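Local coordinates for protein Cow rumen GH26 endo-mannanase (Metagenome, PDB 6UEH) that probably hydrolyses internal beta-1,4-mannosidic bonds of mannans such as galactomannan, as a ruminal GH26 endo-mannanase, at residues P310-E315 / F327-A332; A332-Y337 / I371-G376; E339-L344 / W359-Y364. All blocks are in the same frame, centred on the assembly; numbering follows the deposited sequence.

In the fold
The three contacts lie close together within the catalytic (beta/alpha)8 barrel domain, with centres 8 to 9 Å apart. Contacts 1 and 2 share A332 and are joined where L311 O meets Y337 OH at 2.7 Å, a probable hydrogen bond. Contacts 2 and 3 both use helix 334-351. They are tied by probable hydrogen bonds from A375 N to Q361 OE1 (2.9 Å) and between Y337 OH and Q361 NE2 (3.2 Å). Contact 1 also meets contact 3, with P310 O packing on W341 CZ3. Contact 1 holds the bound acetate and belongs to the loop where related enzymes carry active-site groups. Contacts 2 and 3 pack helix 334-351 against the next strand and loop.

Contact 1: residues P310-E315 / F327-A332; sequences PLHEAE and FWWGKA. With ACT (acetate ion), chain D.
W329 lies with one face against L311. The L311 CA sits over the five-membered ring, 3.7 Å from its centroid, and L311 CD2 reaches W329 CG at 3.6 Å. F327 CB, from the same segment as W329, lies over the opposite face, so the indole is sandwiched between L311 and F327. The W329 side chain takes the crowded position, CG between its backbone N and carbonyl carbon (chi1 46°). Its NE1 donates to H312 O at 2.9 Å, with the acceptor in the indole plane and the N-H bent to 153°. That donor is tilted out of the H312 carbonyl plane. The loop follows strand 306-309, the fourth strand of the (beta/alpha)8 barrel. In GH26 and other clan GH-A enzymes the end of this strand typically carries the acid/base glutamate. The H312 ring meets the F327 ring obliquely, planes at 41°, and F327 CE2 comes over the imidazole face at 3.4 Å from H312 NE2. The same NE2 donates near the ring plane to acetate OXT at 2.9 Å. The acetate probably comes from the crystallisation liquor and also bonds H240. E313 approaches the F327 ring obliquely, its OE1 3.4 Å from F327 CE2; OE1 is hydrogen-bonded to W326 NE1. Replacing W329 by an alanine would probably leave H312 O without this donor and open a gap between L311 and F327. One water links the backbones, donating to E313 O at 2.8 Å and accepting from F327 N.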
loop_
_atom_site.group_PDB
_atom_site.type_symbol
_atom_site.label_atom_id
_atom_site.label_comp_id
_atom_site.label_asym_id
_atom_site.label_seq_id
_atom_site.Cartn_x
_atom_site.Cartn_y
_atom_site.Cartn_z
ATOM N N PRO A 310 12.887 -4.132 -4.233
ATOM C CA PRO A 310 13.258 -5.545 -4.161
ATOM C C PRO A 310 12.427 -6.264 -3.112
ATOM O O PRO A 310 11.748 -5.588 -2.337
ATOM C CB PRO A 310 14.727 -5.489 -3.750
ATOM C CG PRO A 310 14.783 -4.291 -2.850
ATOM C CD PRO A 310 13.783 -3.295 -3.413
ATOM N N LEU A 311 12.480 -7.594 -3.091
ATOM C CA LEU A 311 11.888 -8.378 -2.009
ATOM C C LEU A 311 10.447 -7.961 -1.738
ATOM O O LEU A 311 10.051 -7.770 -0.588
ATOM C CB LEU A 311 12.731 -8.227 -0.738
ATOM C CG LEU A 311 14.200 -8.639 -0.872
ATOM C CD1 LEU A 311 15.018 -8.147 0.314
ATOM C CD2 LEU A 311 14.309 -10.148 -1.001
ATOM N N HIS A 312 9.676 -7.818 -2.810
ATOM C CA HIS A 312 8.352 -7.214 -2.734
ATOM C C HIS A 312 7.258 -8.218 -2.374
ATOM O O HIS A 312 7.477 -9.431 -2.415
ATOM C CB HIS A 312 8.020 -6.525 -4.063
ATOM C CG HIS A 312 7.815 -7.472 -5.206
ATOM N ND1 HIS A 312 8.791 -8.348 -5.632
ATOM C CD2 HIS A 312 6.751 -7.670 -6.018
ATOM C CE1 HIS A 312 8.333 -9.052 -6.651
ATOM N NE2 HIS A 312 7.098 -8.659 -6.907
ATOM N N GLU A 313 6.088 -7.692 -2.012
ATOM C CA GLU A 313 4.922 -8.495 -1.640
ATOM C C GLU A 313 5.271 -9.572 -0.616
ATOM O O GLU A 313 4.786 -10.700 -0.698
ATOM C CB GLU A 313 4.297 -9.132 -2.885
ATOM C CG GLU A 313 3.788 -8.123 -3.904
ATOM C CD GLU A 313 3.086 -8.782 -5.084
ATOM O OE1 GLU A 313 3.069 -10.027 -5.153
ATOM O OE2 GLU A 313 2.550 -8.055 -5.948
ATOM N N ALA A 314 6.105 -9.204 0.351
ATOM C CA ALA A 314 6.722 -10.161 1.267
ATOM C C ALA A 314 5.724 -11.008 2.053
ATOM O O ALA A 314 5.810 -12.237 2.044
ATOM C CB ALA A 314 7.638 -9.430 2.227
ATOM N N GLU A 315 4.792 -10.358 2.743
ATOM C CA GLU A 315 3.849 -11.083 3.585
ATOM C C GLU A 315 2.945 -12.004 2.771
ATOM O O GLU A 315 2.635 -13.116 3.199
ATOM C CB GLU A 315 2.988 -10.118 4.404
ATOM C CG GLU A 315 1.979 -10.836 5.295
ATOM C CD GLU A 315 1.130 -9.894 6.127
ATOM O OE1 GLU A 315 1.327 -8.663 6.033
ATOM O OE2 GLU A 315 0.262 -10.391 6.876
ATOM N N PHE A 327 6.204 -15.533 -2.267
ATOM C CA PHE A 327 7.581 -15.398 -2.737
ATOM C C PHE A 327 8.524 -16.068 -1.741
ATOM O O PHE A 327 8.233 -16.101 -0.545
ATOM C CB PHE A 327 7.952 -13.928 -2.923
ATOM C CG PHE A 327 7.304 -13.283 -4.115
ATOM C CD1 PHE A 327 7.238 -13.946 -5.330
ATOM C CD2 PHE A 327 6.749 -12.018 -4.017
ATOM C CE1 PHE A 327 6.642 -13.354 -6.427
ATOM C CE2 PHE A 327 6.148 -11.421 -5.112
ATOM C CZ PHE A 327 6.094 -12.089 -6.316
ATOM N N TRP A 328 9.651 -16.591 -2.223
ATOM C CA TRP A 328 10.528 -17.383 -1.361
ATOM C C TRP A 328 11.120 -16.567 -0.212
ATOM O O TRP A 328 11.385 -17.108 0.861
ATOM C CB TRP A 328 11.655 -18.045 -2.172
ATOM C CG TRP A 328 12.655 -17.108 -2.809
ATOM C CD1 TRP A 328 12.668 -16.687 -4.108
ATOM C CD2 TRP A 328 13.803 -16.511 -2.184
ATOM N NE1 TRP A 328 13.739 -15.855 -4.328
ATOM C CE2 TRP A 328 14.451 -15.729 -3.164
ATOM C CE3 TRP A 328 14.341 -16.554 -0.893
ATOM C CZ2 TRP A 328 15.609 -14.996 -2.891
ATOM C CZ3 TRP A 328 15.489 -15.825 -0.623
ATOM C CH2 TRP A 328 16.111 -15.057 -1.619
ATOM N N TRP A 329 11.306 -15.267 -0.417
ATOM C CA TRP A 329 11.934 -14.446 0.614
ATOM C C TRP A 329 11.025 -14.180 1.818
ATOM O O TRP A 329 11.476 -13.637 2.825
ATOM C CB TRP A 329 12.426 -13.117 0.025
ATOM C CG TRP A 329 11.450 -12.398 -0.862
ATOM C CD1 TRP A 329 10.392 -11.631 -0.469
ATOM C CD2 TRP A 329 11.466 -12.354 -2.294
ATOM N NE1 TRP A 329 9.740 -11.123 -1.568
ATOM C CE2 TRP A 329 10.381 -11.551 -2.701
ATOM C CE3 TRP A 329 12.289 -12.922 -3.275
ATOM C CZ2 TRP A 329 10.098 -11.301 -4.044
ATOM C CZ3 TRP A 329 12.006 -12.673 -4.606
ATOM C CH2 TRP A 329 10.917 -11.871 -4.978
ATOM N N GLY A 330 9.759 -14.576 1.728
ATOM C CA GLY A 330 8.837 -14.405 2.839
ATOM C C GLY A 330 8.485 -15.721 3.508
ATOM O O GLY A 330 7.737 -15.761 4.487
ATOM N N LYS A 331 9.048 -16.799 2.974
ATOM C CA LYS A 331 8.715 -18.160 3.381
ATOM C C LYS A 331 9.094 -18.474 4.828
ATOM O O LYS A 331 8.480 -19.329 5.463
ATOM C CB LYS A 331 9.404 -19.150 2.438
ATOM C CG LYS A 331 8.969 -20.594 2.574
ATOM C CD LYS A 331 9.688 -21.446 1.542
ATOM C CE LYS A 331 9.277 -22.907 1.626
ATOM N NZ LYS A 331 9.972 -23.710 0.585
ATOM N N ALA A 332 10.106 -17.783 5.343
ATOM C CA ALA A 332 10.611 -18.056 6.685
ATOM C C ALA A 332 10.035 -17.108 7.737
ATOM O O ALA A 332 10.457 -17.127 8.894
ATOM C CB ALA A 332 12.128 -17.986 6.695
HETATM C C ACT D . 4.277 -9.539 -9.448
HETATM O O ACT D . 4.789 -10.680 -9.473
HETATM O OXT ACT D . 4.943 -8.652 -8.869
HETATM C CH3 ACT D . 2.948 -9.254 -10.081
HETATM O O HOH W 1 5.269 -13.404 -0.508
#

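Contact 2: residues A332-Y337 / I371-G376; sequences AGAKTY and IQWYAG
The first turn of helix 334-351, which follows strand 306-309 in the (beta/alpha)8 barrel, here packs on the short 3-10 turn that follows strand 357-362. The CA atoms of A334 and W373 are the nearest across the contact, and their side chains meet directly. The methyl of A334 sits over the indole of W373, on one face and near the middle. Its CB is 3.6 Å from the centroid of the five-membered ring and only 11° off the ring normal, a clear CH-pi contact. The six-membered ring runs on beneath the start of the helix. There W373 CH2 touches G333 C at 3.6 Å. G333 is the N-cap residue. Its backbone angles would press any CB against the carbonyl O of A332, and its own O accepts from Y337 N, one turn on. The indole N-H points out of the contact, to N319 O. The backbone of A334 is hydrogen-bonded to T320, so the same loop region borders both partners. Y337 comes at the edge of the indole rather than over it. With CG anti to the backbone N (chi1 165°), its ring is carried alongside the benzo edge, and CD2 lies 3.6 Å from W373 CE3. The two rings meet obliquely, planes at 46°. Y337 CB also touches W373 CZ3 at 3.6 Å, so the tyrosine meets the indole through both its ring and its CB. Q372 also touches the methyl, its CB 3.9 Å from A334 CB. Its backbone takes part too: Q372 O is 3.4 Å from the A334 CB. The last touch is polar against aromatic: W373 O lies in the plane of the Y337 ring, at its edge, 3.5 Å from CE2.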
loop_
_atom_site.group_PDB
_atom_site.type_symbol
_atom_site.label_atom_id
_atom_site.label_comp_id
_atom_site.label_asym_id
_atom_site.label_seq_id
_atom_site.Cartn_x
_atom_site.Cartn_y
_atom_site.Cartn_z
ATOM N N ALA A 332 10.106 -17.783 5.343
ATOM C CA ALA A 332 10.611 -18.056 6.685
ATOM C C ALA A 332 10.035 -17.108 7.737
ATOM O O ALA A 332 10.457 -17.127 8.894
ATOM C CB ALA A 332 12.128 -17.986 6.695
ATOM N N GLY A 333 9.076 -16.279 7.338
ATOM C CA GLY A 333 8.410 -15.396 8.278
ATOM C C GLY A 333 8.902 -13.962 8.257
ATOM O O GLY A 333 9.895 -13.641 7.601
ATOM N N ALA A 334 8.206 -13.101 8.992
ATOM C CA ALA A 334 8.477 -11.667 8.986
ATOM C C ALA A 334 9.862 -11.322 9.528
ATOM O O ALA A 334 10.584 -10.529 8.929
ATOM C CB ALA A 334 7.404 -10.930 9.781
ATOM N N LYS A 335 10.228 -11.917 10.660
ATOM C CA LYS A 335 11.503 -11.609 11.302
ATOM C C LYS A 335 12.684 -11.939 10.392
ATOM O O LYS A 335 13.590 -11.121 10.216
ATOM C CB LYS A 335 11.636 -12.365 12.624
ATOM C CG LYS A 335 12.933 -12.075 13.367
ATOM C CD LYS A 335 13.070 -12.941 14.609
ATOM C CE LYS A 335 14.370 -12.649 15.345
ATOM N NZ LYS A 335 15.570 -12.903 14.497
ATOM N N THR A 336 12.667 -13.134 9.813
ATOM C CA THR A 336 13.717 -13.541 8.886
ATOM C C THR A 336 13.724 -12.643 7.656
ATOM O O THR A 336 14.789 -12.255 7.169
ATOM C CB THR A 336 13.552 -15.011 8.450
ATOM O OG1 THR A 336 13.737 -15.867 9.583
ATOM C CG2 THR A 336 14.575 -15.371 7.377
ATOM N N TYR A 337 12.536 -12.301 7.166
ATOM C CA TYR A 337 12.424 -11.453 5.986
ATOM C C TYR A 337 13.086 -10.094 6.192
ATOM O O TYR A 337 13.824 -9.624 5.328
ATOM C CB TYR A 337 10.961 -11.237 5.585
ATOM C CG TYR A 337 10.820 -10.093 4.607
ATOM C CD1 TYR A 337 11.187 -10.246 3.276
ATOM C CD2 TYR A 337 10.358 -8.847 5.022
ATOM C CE1 TYR A 337 11.083 -9.197 2.380
ATOM C CE2 TYR A 337 10.251 -7.794 4.132
ATOM C CZ TYR A 337 10.615 -7.975 2.813
ATOM O OH TYR A 337 10.507 -6.925 1.923
ATOM N N ILE A 371 2.650 -5.071 10.139
ATOM C CA ILE A 371 3.745 -4.126 10.326
ATOM C C ILE A 371 5.049 -4.836 10.698
ATOM O O ILE A 371 6.122 -4.237 10.658
ATOM C CB ILE A 371 3.407 -3.087 11.412
ATOM C CG1 ILE A 371 4.242 -1.815 11.223
ATOM C CG2 ILE A 371 3.598 -3.680 12.807
ATOM C CD1 ILE A 371 3.966 -0.748 12.263
ATOM N N GLN A 372 4.955 -6.115 11.047
ATOM C CA GLN A 372 6.143 -6.887 11.400
ATOM C C GLN A 372 7.019 -7.161 10.178
ATOM O O GLN A 372 8.156 -7.609 10.311
ATOM C CB GLN A 372 5.752 -8.203 12.072
ATOM C CG GLN A 372 5.023 -8.020 13.394
ATOM C CD GLN A 372 4.853 -9.321 14.149
ATOM O OE1 GLN A 372 5.629 -10.260 13.970
ATOM N NE2 GLN A 372 3.834 -9.384 14.998
ATOM N N TRP A 373 6.486 -6.882 8.993
ATOM C CA TRP A 373 7.235 -7.050 7.751
ATOM C C TRP A 373 7.917 -5.749 7.326
ATOM O O TRP A 373 8.509 -5.674 6.250
ATOM C CB TRP A 373 6.314 -7.545 6.633
ATOM C CG TRP A 373 5.708 -8.885 6.904
ATOM C CD1 TRP A 373 4.602 -9.148 7.660
ATOM C CD2 TRP A 373 6.170 -10.150 6.415
ATOM N NE1 TRP A 373 4.349 -10.499 7.674
ATOM C CE2 TRP A 373 5.297 -11.135 6.918
ATOM C CE3 TRP A 373 7.237 -10.542 5.600
ATOM C CZ2 TRP A 373 5.460 -12.491 6.633
ATOM C CZ3 TRP A 373 7.396 -11.888 5.320
ATOM C CH2 TRP A 373 6.511 -12.847 5.834
ATOM N N TYR A 374 7.826 -4.729 8.175
ATOM C CA TYR A 374 8.460 -3.439 7.912
ATOM C C TYR A 374 9.885 -3.426 8.461
ATOM O O TYR A 374 10.111 -3.752 9.625
ATOM C CB TYR A 374 7.631 -2.307 8.522
ATOM C CG TYR A 374 8.202 -0.918 8.329
ATOM C CD1 TYR A 374 8.542 -0.451 7.063
ATOM C CD2 TYR A 374 8.371 -0.063 9.410
ATOM C CE1 TYR A 374 9.053 0.821 6.885
ATOM C CE2 TYR A 374 8.880 1.212 9.240
ATOM C CZ TYR A 374 9.218 1.649 7.978
ATOM O OH TYR A 374 9.724 2.919 7.810
ATOM N N ALA A 375 10.843 -3.052 7.619
ATOM C CA ALA A 375 12.255 -3.125 7.985
ATOM C C ALA A 375 12.725 -1.939 8.828
ATOM O O ALA A 375 13.854 -1.936 9.318
ATOM C CB ALA A 375 13.107 -3.239 6.739
ATOM N N GLY A 376 11.872 -0.933 8.991
ATOM C CA GLY A 376 12.206 0.204 9.833
ATOM C C GLY A 376 12.552 1.463 9.060
ATOM O O GLY A 376 12.950 1.400 7.898
#

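Contact 3: residues E339-L344 / W359-Y364; sequences EIWKYL and WEQNLY
At W341 the first torsion (chi1 177°) puts CG opposite the backbone N and swings the indole off the helix toward the strand. Q361 is likewise anti at its first torsion and extended beyond CG, so its amide reaches back over the indole. There Q361 NE2 lies over one face of W341, 3.5 Å from CD2. The amide is tilted against the ring rather than flat on it. Q361 CB adds a CH-pi contact, 4.0 Å from the centroid of the six-membered ring. E360 O comes in at the ring edge, 3.5 Å from W341 CH2. W359 turns its own edge toward the face of W341, an offset edge-to-face pair with planes at 69°. W341 CZ2 and W359 CE3 are 3.8 Å apart. L344, one turn further along, meets W359, its CG 4.3 Å from CZ3. Polar ends bond elsewhere: W341 NE1 to Y379 O, Q361 OE1 to A375 N and Q361 NE2 to Y337 OH. The axes of segments 339-344 and 359-362 run nearly antiparallel, at 166°, and come within 11.9 Å. This is the helix-on-strand layer of a beta-alpha-beta unit of the (beta/alpha)8 barrel, helix 334-351 connecting parallel strands 306-309 and 357-362.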
loop_
_atom_site.group_PDB
_atom_site.type_symbol
_atom_site.label_atom_id
_atom_site.label_comp_id
_atom_site.label_asym_id
_atom_site.label_seq_id
_atom_site.Cartn_x
_atom_site.Cartn_y
_atom_site.Cartn_z
ATOM N N GLU A 339 15.426 -9.328 8.212
ATOM C CA GLU A 339 16.869 -9.542 8.246
ATOM C C GLU A 339 17.438 -9.657 6.830
ATOM O O GLU A 339 18.529 -9.163 6.552
ATOM C CB GLU A 339 17.209 -10.788 9.068
ATOM C CG GLU A 339 16.848 -10.666 10.546
ATOM C CD GLU A 339 17.155 -11.925 11.339
ATOM O OE1 GLU A 339 16.607 -12.076 12.452
ATOM O OE2 GLU A 339 17.948 -12.760 10.855
ATOM N N ILE A 340 16.689 -10.296 5.938
ATOM C CA ILE A 340 17.103 -10.421 4.543
ATOM C C ILE A 340 17.118 -9.057 3.855
ATOM O O ILE A 340 18.049 -8.741 3.114
ATOM C CB ILE A 340 16.184 -11.384 3.763
ATOM C CG1 ILE A 340 16.294 -12.799 4.338
ATOM C CG2 ILE A 340 16.535 -11.383 2.281
ATOM C CD1 ILE A 340 15.404 -13.813 3.653
ATOM N N TRP A 341 16.091 -8.247 4.112
ATOM C CA TRP A 341 16.032 -6.889 3.576
ATOM C C TRP A 341 17.233 -6.065 4.028
ATOM O O TRP A 341 17.873 -5.383 3.223
ATOM C CB TRP A 341 14.738 -6.188 4.002
ATOM C CG TRP A 341 14.644 -4.754 3.544
ATOM C CD1 TRP A 341 15.198 -3.658 4.147
ATOM C CD2 TRP A 341 13.952 -4.265 2.388
ATOM N NE1 TRP A 341 14.891 -2.521 3.439
ATOM C CE2 TRP A 341 14.129 -2.865 2.353
ATOM C CE3 TRP A 341 13.198 -4.874 1.378
ATOM C CZ2 TRP A 341 13.582 -2.066 1.350
ATOM C CZ3 TRP A 341 12.655 -4.077 0.382
ATOM C CH2 TRP A 341 12.851 -2.691 0.375
ATOM N N LYS A 342 17.527 -6.122 5.322
ATOM C CA LYS A 342 18.664 -5.395 5.875
ATOM C C LYS A 342 19.972 -5.888 5.265
ATOM O O LYS A 342 20.878 -5.097 5.007
ATOM C CB LYS A 342 18.698 -5.528 7.399
ATOM C CG LYS A 342 17.542 -4.830 8.102
ATOM C CD LYS A 342 17.669 -4.930 9.614
ATOM C CE LYS A 342 16.531 -4.202 10.311
ATOM N NZ LYS A 342 16.624 -4.319 11.793
ATOM N N TYR A 343 20.057 -7.193 5.029
ATOM C CA TYR A 343 21.227 -7.792 4.390
ATOM C C TYR A 343 21.462 -7.179 3.015
ATOM O O TYR A 343 22.569 -6.745 2.702
ATOM C CB TYR A 343 21.054 -9.312 4.273
ATOM C CG TYR A 343 22.255 -10.050 3.716
ATOM C CD1 TYR A 343 22.442 -10.188 2.345
ATOM C CD2 TYR A 343 23.193 -10.627 4.563
ATOM C CE1 TYR A 343 23.535 -10.868 1.836
ATOM C CE2 TYR A 343 24.286 -11.311 4.063
ATOM C CZ TYR A 343 24.453 -11.428 2.698
ATOM O OH TYR A 343 25.543 -12.106 2.199
ATOM N N LEU A 344 20.411 -7.145 2.200
ATOM C CA LEU A 344 20.498 -6.596 0.851
ATOM C C LEU A 344 20.830 -5.108 0.879
ATOM O O LEU A 344 21.672 -4.635 0.115
ATOM C CB LEU A 344 19.187 -6.826 0.093
ATOM C CG LEU A 344 19.115 -6.244 -1.322
ATOM C CD1 LEU A 344 20.187 -6.853 -2.223
ATOM C CD2 LEU A 344 17.730 -6.445 -1.917
ATOM N N TRP A 359 14.609 3.241 -1.726
ATOM C CA TRP A 359 14.178 1.918 -1.292
ATOM C C TRP A 359 12.688 1.875 -0.965
ATOM O O TRP A 359 12.240 2.448 0.030
ATOM C CB TRP A 359 14.999 1.472 -0.079
ATOM C CG TRP A 359 16.457 1.291 -0.383
ATOM C CD1 TRP A 359 17.408 2.269 -0.473
ATOM C CD2 TRP A 359 17.130 0.053 -0.637
ATOM N NE1 TRP A 359 18.631 1.714 -0.769
ATOM C CE2 TRP A 359 18.487 0.355 -0.874
ATOM C CE3 TRP A 359 16.717 -1.283 -0.685
ATOM C CZ2 TRP A 359 19.432 -0.629 -1.156
ATOM C CZ3 TRP A 359 17.656 -2.257 -0.966
ATOM C CH2 TRP A 359 18.997 -1.925 -1.198
ATOM N N GLU A 360 11.925 1.187 -1.810
ATOM C CA GLU A 360 10.492 1.028 -1.589
ATOM C C GLU A 360 10.172 -0.384 -1.121
ATOM O O GLU A 360 10.485 -1.364 -1.801
ATOM C CB GLU A 360 9.699 1.343 -2.860
ATOM C CG GLU A 360 8.193 1.204 -2.683
ATOM C CD GLU A 360 7.408 1.711 -3.877
ATOM O OE1 GLU A 360 7.929 1.645 -5.010
ATOM O OE2 GLU A 360 6.269 2.183 -3.682
ATOM N N GLN A 361 9.551 -0.481 0.048
ATOM C CA GLN A 361 9.172 -1.774 0.594
ATOM C C GLN A 361 7.657 -1.929 0.601
ATOM O O GLN A 361 6.933 -1.029 1.032
ATOM C CB GLN A 361 9.727 -1.944 2.009
ATOM C CG GLN A 361 9.430 -3.302 2.626
ATOM C CD GLN A 361 10.106 -3.493 3.967
ATOM O OE1 GLN A 361 9.901 -2.710 4.898
ATOM N NE2 GLN A 361 10.928 -4.531 4.071
ATOM N N ASN A 362 7.183 -3.069 0.109
ATOM C CA ASN A 362 5.763 -3.375 0.164
ATOM C C ASN A 362 5.319 -3.668 1.590
ATOM O O ASN A 362 6.060 -4.258 2.376
ATOM C CB ASN A 362 5.424 -4.569 -0.737
ATOM C CG ASN A 362 5.112 -4.160 -2.167
ATOM O OD1 ASN A 362 5.797 -4.568 -3.102
ATOM N ND2 ASN A 362 4.067 -3.364 -2.342
ATOM N N LEU A 363 4.115 -3.230 1.923
ATOM C CA LEU A 363 3.456 -3.659 3.144
ATOM C C LEU A 363 2.020 -4.000 2.796
ATOM O O LEU A 363 1.479 -3.496 1.810
ATOM C CB LEU A 363 3.512 -2.576 4.226
ATOM C CG LEU A 363 4.856 -2.306 4.909
ATOM C CD1 LEU A 363 4.749 -1.113 5.846
ATOM C CD2 LEU A 363 5.333 -3.531 5.666
ATOM N N TYR A 364 1.409 -4.866 3.592
ATOM C CA TYR A 364 -0.019 -5.114 3.469
ATOM C C TYR A 364 -0.731 -4.572 4.702
ATOM O O TYR A 364 -0.089 -4.102 5.637
ATOM C CB TYR A 364 -0.295 -6.604 3.271
ATOM C CG TYR A 364 0.059 -7.078 1.881
ATOM C CD1 TYR A 364 -0.857 -6.984 0.841
ATOM C CD2 TYR A 364 1.317 -7.597 1.601
ATOM C CE1 TYR A 364 -0.535 -7.406 -0.436
ATOM C CE2 TYR A 364 1.648 -8.025 0.328
ATOM C CZ TYR A 364 0.719 -7.926 -0.686
ATOM O OH TYR A 364 1.043 -8.346 -1.955
#